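Local atomic coordinates of protein B (Streptococcus agalactiae, PDB entry 5H6I), a protein that permeabilises target membranes as a secreted pore-forming toxin, the CAMP factor, and also belongs to the bacterial Fc-binding proteins that bind IgG. Residues Q51-I55 with I106-T110; Q60-Y64 with T175-K179; L78-L82 with I95-V99; L168-A174 with P223-Q228. One frame throughout, in Å; residues are numbered along the deposited sequence.

Contact 1: Q51-I55 with I106-T110; sequences QLRNI and IEAIT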
loop_
_atom_site.group_PDB
_atom_site.type_symbol
_atom_site.label_atom_id
_atom_site.label_comp_id
_atom_site.label_asym_id
_atom_site.label_seq_id
_atom_site.Cartn_x
_atom_site.Cartn_y
_atom_site.Cartn_z
ATOM N N GLN A 51 -6.789 8.639 -0.785
ATOM C CA GLN A 51 -6.497 7.309 -0.262
ATOM C C GLN A 51 -5.377 6.629 -1.039
ATOM O O GLN A 51 -4.617 5.844 -0.464
ATOM C CB GLN A 51 -7.760 6.449 -0.287
ATOM C CG GLN A 51 -7.707 5.232 0.618
ATOM C CD GLN A 51 -9.085 4.779 1.056
ATOM O OE1 GLN A 51 -10.087 5.431 0.762
ATOM N NE2 GLN A 51 -9.143 3.657 1.763
ATOM N N LEU A 52 -5.253 6.917 -2.336
ATOM C CA LEU A 52 -4.246 6.241 -3.148
ATOM C C LEU A 52 -2.874 6.895 -3.036
ATOM O O LEU A 52 -1.857 6.211 -3.196
ATOM C CB LEU A 52 -4.688 6.198 -4.612
ATOM C CG LEU A 52 -5.733 5.133 -4.959
ATOM C CD1 LEU A 52 -6.285 5.360 -6.354
ATOM C CD2 LEU A 52 -5.149 3.733 -4.831
ATOM N N ARG A 53 -2.816 8.203 -2.768
ATOM C CA ARG A 53 -1.517 8.841 -2.574
ATOM C C ARG A 53 -0.906 8.460 -1.231
ATOM O O ARG A 53 0.322 8.396 -1.107
ATOM C CB ARG A 53 -1.639 10.360 -2.703
ATOM C CG ARG A 53 -2.599 11.015 -1.726
ATOM C CD ARG A 53 -1.865 11.646 -0.555
ATOM N NE ARG A 53 -2.652 12.703 0.074
ATOM C CZ ARG A 53 -2.470 13.126 1.320
ATOM N NH1 ARG A 53 -1.528 12.580 2.076
ATOM N NH2 ARG A 53 -3.232 14.095 1.810
ATOM N N ASN A 54 -1.741 8.205 -0.219
ATOM C CA ASN A 54 -1.238 7.647 1.032
ATOM C C ASN A 54 -0.632 6.271 0.799
ATOM O O ASN A 54 0.466 5.968 1.280
ATOM C CB ASN A 54 -2.365 7.565 2.063
ATOM C CG ASN A 54 -2.847 8.928 2.514
ATOM O OD1 ASN A 54 -2.071 9.880 2.595
ATOM N ND2 ASN A 54 -4.138 9.028 2.814
ATOM N N ILE A 55 -1.343 5.421 0.054
ATOM C CA ILE A 55 -0.845 4.087 -0.263
ATOM C C ILE A 55 0.397 4.169 -1.143
ATOM O O ILE A 55 1.286 3.313 -1.052
ATOM C CB ILE A 55 -1.964 3.262 -0.926
ATOM C CG1 ILE A 55 -3.099 3.008 0.071
ATOM C CG2 ILE A 55 -1.431 1.947 -1.466
ATOM C CD1 ILE A 55 -4.263 2.239 -0.512
ATOM N N ILE A 106 -8.493 -0.363 -4.029
ATOM C CA ILE A 106 -7.971 0.064 -2.734
ATOM C C ILE A 106 -8.176 -1.024 -1.688
ATOM O O ILE A 106 -7.284 -1.300 -0.876
ATOM C CB ILE A 106 -8.626 1.392 -2.307
ATOM C CG1 ILE A 106 -8.337 2.483 -3.339
ATOM C CG2 ILE A 106 -8.137 1.813 -0.930
ATOM C CD1 ILE A 106 -9.144 3.747 -3.136
ATOM N N GLU A 107 -9.347 -1.667 -1.697
ATOM C CA GLU A 107 -9.633 -2.699 -0.705
ATOM C C GLU A 107 -8.691 -3.886 -0.850
ATOM O O GLU A 107 -8.304 -4.507 0.147
ATOM C CB GLU A 107 -11.087 -3.154 -0.824
ATOM C CG GLU A 107 -12.018 -2.523 0.196
ATOM C CD GLU A 107 -13.472 -2.596 -0.221
ATOM O OE1 GLU A 107 -14.234 -1.666 0.113
ATOM O OE2 GLU A 107 -13.852 -3.584 -0.883
ATOM N N ALA A 108 -8.309 -4.219 -2.085
ATOM C CA ALA A 108 -7.368 -5.313 -2.292
ATOM C C ALA A 108 -5.976 -4.961 -1.784
ATOM O O ALA A 108 -5.246 -5.842 -1.320
ATOM C CB ALA A 108 -7.315 -5.690 -3.772
ATOM N N ILE A 109 -5.595 -3.684 -1.852
ATOM C CA ILE A 109 -4.266 -3.287 -1.399
ATOM C C ILE A 109 -4.188 -3.303 0.123
ATOM O O ILE A 109 -3.212 -3.797 0.701
ATOM C CB ILE A 109 -3.897 -1.909 -1.975
ATOM C CG1 ILE A 109 -3.855 -1.974 -3.501
ATOM C CG2 ILE A 109 -2.561 -1.449 -1.423
ATOM C CD1 ILE A 109 -4.186 -0.666 -4.175
ATOM N N THR A 110 -5.207 -2.761 0.796
ATOM C CA THR A 110 -5.237 -2.829 2.254
ATOM C C THR A 110 -5.376 -4.265 2.742
ATOM O O THR A 110 -4.891 -4.596 3.830
ATOM C CB THR A 110 -6.377 -1.975 2.810
ATOM O OG1 THR A 110 -7.620 -2.670 2.653
ATOM C CG2 THR A 110 -6.446 -0.633 2.097
#
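I106 sits at the middle of this interface, reaching three side chains of the neighbouring helix with its branches. Its CG2 methyl lies against the end of Q51, 3.4 Å from Q51 NE2, while its CG1 meets L52 CD2 at 3.7 Å. I55 closes the row: its CD1 comes to 3.9 Å from I106 CG2, and its CG2 packs on I109 CG2 at 3.6 Å. With CG1 beside the backbone N (chi1 -66°), I55 sends one branch to each isoleucine, a division of labour that suits a beta-branched residue. The two segments belong to helices 35-58 and 93-115, which run in nearly the same direction, their local axes 31° apart and 11.3 Å from each other. This is the relation of first and third helices in an up-down-up bundle, where helix 65-84 returns between them. No hydrogen bond joins the segments, so shape and apolar burial do the work. Q51, partly exposed, swings CG opposite its backbone N (chi1 -161°) and passes obliquely over I106, its CG and amide end both meeting the CG2 methyl. Further out, L52 also rests on A71, I72 and V75, and I109 on V68, all from helix 65-84. I109 also meets I131 of helix 121-139.

Contact 2: Q60-Y64 with T175-K179; sequences QGTDY and TIYTK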
loop_
_atom_site.group_PDB
_atom_site.type_symbol
_atom_site.label_atom_id
_atom_site.label_comp_id
_atom_site.label_asym_id
_atom_site.label_seq_id
_atom_site.Cartn_x
_atom_site.Cartn_y
_atom_site.Cartn_z
ATOM N N GLN A 60 6.136 1.259 -1.857
ATOM C CA GLN A 60 7.310 1.600 -2.649
ATOM C C GLN A 60 8.200 0.376 -2.837
ATOM O O GLN A 60 8.616 -0.256 -1.860
ATOM C CB GLN A 60 8.087 2.730 -1.980
ATOM C CG GLN A 60 7.802 4.098 -2.574
ATOM C CD GLN A 60 7.744 4.068 -4.090
ATOM O OE1 GLN A 60 6.682 4.243 -4.686
ATOM N NE2 GLN A 60 8.892 3.843 -4.720
ATOM N N GLY A 61 8.489 0.044 -4.094
ATOM C CA GLY A 61 9.362 -1.073 -4.395
ATOM C C GLY A 61 8.743 -2.440 -4.233
ATOM O O GLY A 61 9.474 -3.434 -4.169
ATOM N N THR A 62 7.419 -2.528 -4.167
ATOM C CA THR A 62 6.716 -3.789 -3.997
ATOM C C THR A 62 5.971 -4.146 -5.282
ATOM O O THR A 62 6.103 -3.475 -6.313
ATOM C CB THR A 62 5.761 -3.708 -2.804
ATOM O OG1 THR A 62 4.546 -3.064 -3.207
ATOM C CG2 THR A 62 6.391 -2.917 -1.667
ATOM N N ASP A 63 5.177 -5.215 -5.217
ATOM C CA ASP A 63 4.340 -5.612 -6.341
ATOM C C ASP A 63 3.140 -4.696 -6.532
ATOM O O ASP A 63 2.399 -4.869 -7.505
ATOM C CB ASP A 63 3.862 -7.053 -6.154
ATOM C CG ASP A 63 5.008 -8.034 -6.019
ATOM O OD1 ASP A 63 5.704 -8.278 -7.026
ATOM O OD2 ASP A 63 5.215 -8.558 -4.904
ATOM N N TYR A 64 2.933 -3.733 -5.634
ATOM C CA TYR A 64 1.816 -2.805 -5.716
ATOM C C TYR A 64 2.262 -1.380 -6.017
ATOM O O TYR A 64 1.455 -0.453 -5.905
ATOM C CB TYR A 64 1.006 -2.840 -4.418
ATOM C CG TYR A 64 0.614 -4.235 -3.987
ATOM C CD1 TYR A 64 -0.542 -4.834 -4.472
ATOM C CD2 TYR A 64 1.405 -4.957 -3.103
ATOM C CE1 TYR A 64 -0.901 -6.110 -4.083
ATOM C CE2 TYR A 64 1.055 -6.233 -2.710
ATOM C CZ TYR A 64 -0.099 -6.805 -3.202
ATOM O OH TYR A 64 -0.449 -8.076 -2.811
ATOM N N THR A 175 11.319 -10.998 2.852
ATOM C CA THR A 175 10.806 -10.220 1.737
ATOM C C THR A 175 10.656 -8.756 2.144
ATOM O O THR A 175 10.771 -8.395 3.316
ATOM C CB THR A 175 9.466 -10.779 1.256
ATOM O OG1 THR A 175 8.470 -10.574 2.267
ATOM C CG2 THR A 175 9.583 -12.267 0.962
ATOM N N ILE A 176 10.397 -7.905 1.148
ATOM C CA ILE A 176 10.213 -6.483 1.424
ATOM C C ILE A 176 9.012 -6.264 2.334
ATOM O O ILE A 176 8.992 -5.324 3.137
ATOM C CB ILE A 176 10.089 -5.694 0.104
ATOM C CG1 ILE A 176 9.917 -4.198 0.380
ATOM C CG2 ILE A 176 8.944 -6.233 -0.745
ATOM C CD1 ILE A 176 10.002 -3.334 -0.857
ATOM N N TYR A 177 8.004 -7.135 2.242
ATOM C CA TYR A 177 6.855 -7.035 3.135
ATOM C C TYR A 177 7.226 -7.405 4.566
ATOM O O TYR A 177 6.647 -6.862 5.514
ATOM C CB TYR A 177 5.718 -7.921 2.623
ATOM C CG TYR A 177 5.446 -7.738 1.148
ATOM C CD1 TYR A 177 4.598 -6.732 0.699
ATOM C CD2 TYR A 177 6.048 -8.557 0.202
ATOM C CE1 TYR A 177 4.352 -6.555 -0.649
ATOM C CE2 TYR A 177 5.809 -8.386 -1.148
ATOM C CZ TYR A 177 4.961 -7.382 -1.568
ATOM O OH TYR A 177 4.718 -7.210 -2.911
ATOM N N THR A 178 8.186 -8.317 4.741
ATOM C CA THR A 178 8.666 -8.636 6.082
ATOM C C THR A 178 9.356 -7.435 6.714
ATOM O O THR A 178 9.198 -7.176 7.913
ATOM C CB THR A 178 9.617 -9.833 6.031
ATOM O OG1 THR A 178 9.027 -10.884 5.258
ATOM C CG2 THR A 178 9.911 -10.342 7.434
ATOM N N LYS A 179 10.119 -6.685 5.920
ATOM C CA LYS A 179 10.839 -5.518 6.410
ATOM C C LYS A 179 9.948 -4.293 6.568
ATOM O O LYS A 179 10.444 -3.241 6.988
ATOM C CB LYS A 179 12.004 -5.195 5.474
ATOM C CG LYS A 179 13.059 -6.286 5.415
ATOM C CD LYS A 179 14.065 -6.021 4.313
ATOM C CE LYS A 179 15.205 -7.023 4.361
ATOM N NZ LYS A 179 16.202 -6.778 3.284
#
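Y177 drives its phenol into the loop 60-64, where the hydroxyl is gripped by D63 twice. The backbone D63 N donates to Y177 OH over 3.1 Å, with an N-H...O angle of 164°. Y177 OH in turn donates to D63 OD2 in a bond modelled at 2.5 Å, very short, so that its exact length is doubtful. The carboxylate approaches the edge of the phenol, close to the ring plane, and the two planes differ by only 21°. A tyrosine suits this place because one oxygen can accept from the amide and donate to the acid, while its ring packs against carbon. T62 CB lies 3.8 Å from Y177 CE1, and that same CE1 lies in the plane of the Y64 ring at its edge, 3.9 Å from Y64 CE2. An ST turn shapes the receiving loop: Y64 N donates to T62 OG1 at 3.0 Å, just where Y64 takes the N-cap position of the next helix.

The other side is looser and more exposed. There I176 CD1 spans to T62 CG2 at 3.7 Å and rests against the backbone oxygens of Q60 and G61. G61 has a positive phi (76°), a conformation that glycine adopts readily, and with no side chain at G61, the I176 methyl can lie close against this bend of the backbone.

The loop 60-64 joins helices 35-58 and 65-84, whereas 175-179 leads into helix 179-196. Helix 121-139 lies beside both: N124 bonds Y64 OH and touches Y177, and I125 meets D63.

Contact 3: L78-L82 with I95-V99; sequences LKTSL and IGSRV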
loop_
_atom_site.group_PDB
_atom_site.type_symbol
_atom_site.label_atom_id
_atom_site.label_comp_id
_atom_site.label_asym_id
_atom_site.label_seq_id
_atom_site.Cartn_x
_atom_site.Cartn_y
_atom_site.Cartn_z
ATOM N N LEU A 78 -10.486 9.620 -15.195
ATOM C CA LEU A 78 -11.925 9.600 -14.954
ATOM C C LEU A 78 -12.431 10.984 -14.569
ATOM O O LEU A 78 -13.521 11.393 -14.989
ATOM C CB LEU A 78 -12.266 8.579 -13.868
ATOM C CG LEU A 78 -12.037 7.102 -14.199
ATOM C CD1 LEU A 78 -11.911 6.277 -12.928
ATOM C CD2 LEU A 78 -13.149 6.559 -15.080
ATOM N N LYS A 79 -11.653 11.721 -13.773
ATOM C CA LYS A 79 -12.026 13.086 -13.415
ATOM C C LYS A 79 -12.069 13.978 -14.648
ATOM O O LYS A 79 -13.001 14.773 -14.824
ATOM C CB LYS A 79 -11.044 13.646 -12.385
ATOM C CG LYS A 79 -11.406 13.353 -10.941
ATOM C CD LYS A 79 -10.639 14.264 -9.995
ATOM C CE LYS A 79 -9.762 13.465 -9.045
ATOM N NZ LYS A 79 -8.817 14.335 -8.291
ATOM N N THR A 80 -11.058 13.862 -15.513
ATOM C CA THR A 80 -11.036 14.657 -16.737
ATOM C C THR A 80 -12.208 14.300 -17.644
ATOM O O THR A 80 -12.782 15.176 -18.302
ATOM C CB THR A 80 -9.706 14.458 -17.466
ATOM O OG1 THR A 80 -8.623 14.715 -16.563
ATOM C CG2 THR A 80 -9.596 15.399 -18.655
ATOM N N SER A 81 -12.586 13.021 -17.681
ATOM C CA SER A 81 -13.732 12.617 -18.491
ATOM C C SER A 81 -15.035 13.149 -17.906
ATOM O O SER A 81 -15.911 13.609 -18.648
ATOM C CB SER A 81 -13.779 11.094 -18.610
ATOM O OG SER A 81 -14.811 10.690 -19.492
ATOM N N LEU A 82 -15.182 13.090 -16.580
ATOM C CA LEU A 82 -16.372 13.643 -15.942
ATOM C C LEU A 82 -16.442 15.152 -16.127
ATOM O O LEU A 82 -17.515 15.705 -16.399
ATOM C CB LEU A 82 -16.378 13.293 -14.454
ATOM C CG LEU A 82 -16.882 11.905 -14.055
ATOM C CD1 LEU A 82 -16.893 11.765 -12.540
ATOM C CD2 LEU A 82 -18.265 11.647 -14.630
ATOM N N ILE A 95 -19.017 5.047 -16.473
ATOM C CA ILE A 95 -18.141 5.871 -15.647
ATOM C C ILE A 95 -18.285 5.505 -14.174
ATOM O O ILE A 95 -17.340 5.666 -13.393
ATOM C CB ILE A 95 -18.423 7.368 -15.895
ATOM C CG1 ILE A 95 -17.173 8.205 -15.619
ATOM C CG2 ILE A 95 -19.589 7.857 -15.050
ATOM C CD1 ILE A 95 -16.078 8.019 -16.643
ATOM N N GLY A 96 -19.448 4.994 -13.773
ATOM C CA GLY A 96 -19.680 4.642 -12.386
ATOM C C GLY A 96 -19.082 3.301 -12.019
ATOM O O GLY A 96 -18.557 3.129 -10.914
ATOM N N SER A 97 -19.157 2.341 -12.944
ATOM C CA SER A 97 -18.564 1.031 -12.699
ATOM C C SER A 97 -17.048 1.115 -12.583
ATOM O O SER A 97 -16.436 0.298 -11.886
ATOM C CB SER A 97 -18.961 0.061 -13.812
ATOM O OG SER A 97 -20.362 0.075 -14.022
ATOM N N ARG A 98 -16.428 2.088 -13.253
ATOM C CA ARG A 98 -14.988 2.276 -13.123
ATOM C C ARG A 98 -14.634 2.940 -11.797
ATOM O O ARG A 98 -13.609 2.610 -11.190
ATOM C CB ARG A 98 -14.460 3.100 -14.296
ATOM C CG ARG A 98 -14.766 2.490 -15.653
ATOM C CD ARG A 98 -14.377 3.412 -16.795
ATOM N NE ARG A 98 -14.760 2.855 -18.090
ATOM C CZ ARG A 98 -14.042 1.960 -18.760
ATOM N NH1 ARG A 98 -12.895 1.520 -18.260
ATOM N NH2 ARG A 98 -14.467 1.506 -19.931
ATOM N N VAL A 99 -15.469 3.872 -11.335
ATOM C CA VAL A 99 -15.227 4.518 -10.049
ATOM C C VAL A 99 -15.408 3.522 -8.911
ATOM O O VAL A 99 -14.627 3.507 -7.950
ATOM C CB VAL A 99 -16.146 5.742 -9.890
ATOM C CG1 VAL A 99 -16.148 6.231 -8.449
ATOM C CG2 VAL A 99 -15.714 6.856 -10.833
#
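I95 and L78 fit into each other's surfaces as reciprocal bumps. On helix 65-84, L78, S81 and L82 form three sides of a hollow, and I95 enters it. Its CD1 methyl reaches L78 CD2 at 3.6 Å and lies 4.1 Å from S81 OG, while its CG1 presses on L82 CD2 at 3.7 Å. Serine suits the partly exposed side of this hollow, being small enough for the isoleucine tip to settle beside it. The torsions explain the reach: CG1 of I95 stands opposite the backbone N (chi1 -153°), and a chi2 of 71° turns CD1 aside, so that two successive carbons face different leucines.

The complementary hollow lies between I95, R98 and V99, and L78 fills it. L78 CD2 comes 3.8 Å from R98 CB, crossing that side chain at about a right angle, and L78 CD1 is more distant, 4.4 Å from V99 CG2. R98 lends only its aliphatic part here. Its extended chain leads the guanidinium away to the end of helix 121-139, where NH1 bonds I138 O and NH2 makes a weak bond to D140 O, so that the buried charged end has backbone acceptors. From helix 35-58, L45 covers L78 and V99, and M41 covers I95.

The local axes run 155° apart in direction, at 11.3 Å. Successive helices 65-84 and 93-115 thus make an antiparallel helical hairpin, a basic unit of up-and-down bundles; both segments lie in the IgG-binding region.

Contact 4: L168-A174 with P223-Q228; sequences LKPTDRA and PNVTVQ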
loop_
_atom_site.group_PDB
_atom_site.type_symbol
_atom_site.label_atom_id
_atom_site.label_comp_id
_atom_site.label_asym_id
_atom_site.label_seq_id
_atom_site.Cartn_x
_atom_site.Cartn_y
_atom_site.Cartn_z
ATOM N N LEU A 168 6.100 -17.734 5.460
ATOM C CA LEU A 168 7.555 -17.786 5.451
ATOM C C LEU A 168 8.066 -18.442 6.726
ATOM O O LEU A 168 7.589 -18.153 7.827
ATOM C CB LEU A 168 8.145 -16.382 5.318
ATOM C CG LEU A 168 8.077 -15.709 3.946
ATOM C CD1 LEU A 168 8.261 -14.205 4.083
ATOM C CD2 LEU A 168 9.121 -16.295 3.010
ATOM N N LYS A 169 9.038 -19.337 6.570
ATOM C CA LYS A 169 9.690 -19.921 7.728
ATOM C C LYS A 169 10.588 -18.879 8.392
ATOM O O LYS A 169 11.032 -17.927 7.743
ATOM C CB LYS A 169 10.516 -21.138 7.322
ATOM C CG LYS A 169 9.699 -22.402 7.097
ATOM C CD LYS A 169 10.582 -23.549 6.633
ATOM C CE LYS A 169 10.977 -23.390 5.175
ATOM N NZ LYS A 169 9.818 -23.594 4.265
ATOM N N PRO A 170 10.863 -19.023 9.692
ATOM C CA PRO A 170 11.792 -18.083 10.340
ATOM C C PRO A 170 13.177 -18.094 9.719
ATOM O O PRO A 170 13.896 -17.090 9.804
ATOM C CB PRO A 170 11.817 -18.562 11.799
ATOM C CG PRO A 170 10.533 -19.303 11.977
ATOM C CD PRO A 170 10.270 -19.965 10.656
ATOM N N THR A 171 13.569 -19.198 9.086
ATOM C CA THR A 171 14.851 -19.295 8.405
ATOM C C THR A 171 14.793 -18.825 6.957
ATOM O O THR A 171 15.846 -18.691 6.324
ATOM C CB THR A 171 15.363 -20.739 8.446
ATOM O OG1 THR A 171 14.301 -21.636 8.101
ATOM C CG2 THR A 171 15.872 -21.081 9.839
ATOM N N ASP A 172 13.602 -18.575 6.421
ATOM C CA ASP A 172 13.478 -18.141 5.038
ATOM C C ASP A 172 14.014 -16.726 4.862
ATOM O O ASP A 172 14.048 -15.927 5.802
ATOM C CB ASP A 172 12.018 -18.198 4.585
ATOM C CG ASP A 172 11.570 -19.602 4.229
ATOM O OD1 ASP A 172 12.432 -20.430 3.867
ATOM O OD2 ASP A 172 10.354 -19.875 4.309
ATOM N N ARG A 173 14.442 -16.424 3.639
ATOM C CA ARG A 173 14.878 -15.075 3.313
ATOM C C ARG A 173 13.725 -14.095 3.489
ATOM O O ARG A 173 12.577 -14.391 3.146
ATOM C CB ARG A 173 15.404 -15.023 1.878
ATOM C CG ARG A 173 16.109 -13.728 1.513
ATOM C CD ARG A 173 16.608 -13.770 0.079
ATOM N NE ARG A 173 17.354 -14.993 -0.200
ATOM C CZ ARG A 173 18.678 -15.094 -0.121
ATOM N NH1 ARG A 173 19.405 -14.042 0.227
ATOM N NH2 ARG A 173 19.273 -16.247 -0.392
ATOM N N ALA A 174 14.034 -12.925 4.039
ATOM C CA ALA A 174 13.010 -11.929 4.309
ATOM C C ALA A 174 12.620 -11.196 3.032
ATOM O O ALA A 174 13.477 -10.826 2.224
ATOM C CB ALA A 174 13.498 -10.931 5.358
ATOM N N PRO A 223 19.686 -7.778 1.495
ATOM C CA PRO A 223 18.786 -8.719 0.814
ATOM C C PRO A 223 18.913 -10.155 1.294
ATOM O O PRO A 223 18.155 -11.012 0.824
ATOM C CB PRO A 223 19.203 -8.600 -0.664
ATOM C CG PRO A 223 20.116 -7.399 -0.738
ATOM C CD PRO A 223 20.756 -7.306 0.606
ATOM N N ASN A 224 19.833 -10.451 2.211
ATOM C CA ASN A 224 20.086 -11.819 2.640
ATOM C C ASN A 224 19.686 -12.089 4.083
ATOM O O ASN A 224 19.856 -13.219 4.553
ATOM C CB ASN A 224 21.566 -12.168 2.444
ATOM C CG ASN A 224 21.999 -12.070 0.996
ATOM O OD1 ASN A 224 21.218 -12.340 0.083
ATOM N ND2 ASN A 224 23.250 -11.680 0.776
ATOM N N VAL A 225 19.165 -11.093 4.802
ATOM C CA VAL A 225 18.727 -11.333 6.170
ATOM C C VAL A 225 17.475 -12.202 6.158
ATOM O O VAL A 225 16.649 -12.138 5.237
ATOM C CB VAL A 225 18.473 -10.012 6.919
ATOM C CG1 VAL A 225 19.790 -9.331 7.262
ATOM C CG2 VAL A 225 17.582 -9.098 6.100
ATOM N N THR A 226 17.335 -13.026 7.189
ATOM C CA THR A 226 16.194 -13.918 7.301
ATOM C C THR A 226 15.042 -13.224 8.021
ATOM O O THR A 226 15.171 -12.110 8.534
ATOM C CB THR A 226 16.589 -15.198 8.039
ATOM O OG1 THR A 226 17.140 -14.861 9.318
ATOM C CG2 THR A 226 17.621 -15.975 7.237
ATOM N N VAL A 227 13.892 -13.902 8.043
ATOM C CA VAL A 227 12.742 -13.394 8.787
ATOM C C VAL A 227 13.087 -13.269 10.265
ATOM O O VAL A 227 12.652 -12.331 10.946
ATOM C CB VAL A 227 11.519 -14.303 8.559
ATOM C CG1 VAL A 227 10.393 -13.950 9.521
ATOM C CG2 VAL A 227 11.048 -14.200 7.117
ATOM N N GLN A 228 13.892 -14.202 10.780
ATOM C CA GLN A 228 14.321 -14.134 12.173
ATOM C C GLN A 228 15.170 -12.894 12.427
ATOM O O GLN A 228 14.933 -12.154 13.388
ATOM C CB GLN A 228 15.094 -15.400 12.541
ATOM C CG GLN A 228 14.311 -16.391 13.379
ATOM C CD GLN A 228 15.206 -17.239 14.258
ATOM O OE1 GLN A 228 15.300 -17.018 15.466
ATOM N NE2 GLN A 228 15.876 -18.215 13.654
HETATM O O HOH W 1 15.885 -10.101 3.152
#
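R173 and T226 form a single antiparallel beta bridge, a non-hydrogen-bonded pair framed by two backbone bonds: A174 N to V225 O and V227 N to D172 O, each 3.0 Å. A third bond runs from Q228 N to P170 O at 3.0 Å. V227 and Q228 begin a helix, whose first amides lack acceptors of their own, so D172 and P170 supply them. Water 1 lies within bonding distance of both A174 O and V225 O.

Among side chains, R173 bends at chi3 (-50°) to bring NH1 to P223 O, a weak bond at the guanidinium edge. D172 OD2 accepts from K169 N at 2.7 Å, steadying a type I turn in which proline suits the second position.

Apolar contacts are sparser. V227 CG2 lies 4.1 Å from L168 CB, and P170 CB meets Q228 CG at 3.7 Å.

T226 is the N-cap of helix 227-245: its side chain caps a backbone N in the first turn, while Q229 OE1 accepts from T226 N, a reciprocal pattern consistent with a capping box. The loop 168-174 thus crosses the start of the last helix on its way from helix 145-163 to helix 179-196, while L168 bonds through its backbone to N118 and touches V120.

Contact 3 is a buried helix pair and contact 1 a partly buried one; neither has a hydrogen bond across it. Both use helix 93-115, against helix 35-58 in contact 1 and helix 65-84 in contact 3, and their centres lie 18 Å apart. Contacts 2 and 4 are surface loop contacts, and their chemistry is correspondingly polar: a tyrosine hydroxyl held by an aspartate in contact 2, backbone bonds in contact 4. These two adjoin each other, K179 CE lying 3.6 Å from V225 CG2, near the starts of helices 179-196 and 227-245. Contacts 3 and 4 mark far ends, with centres about 43 Å apart on opposite sides of the chain's centre.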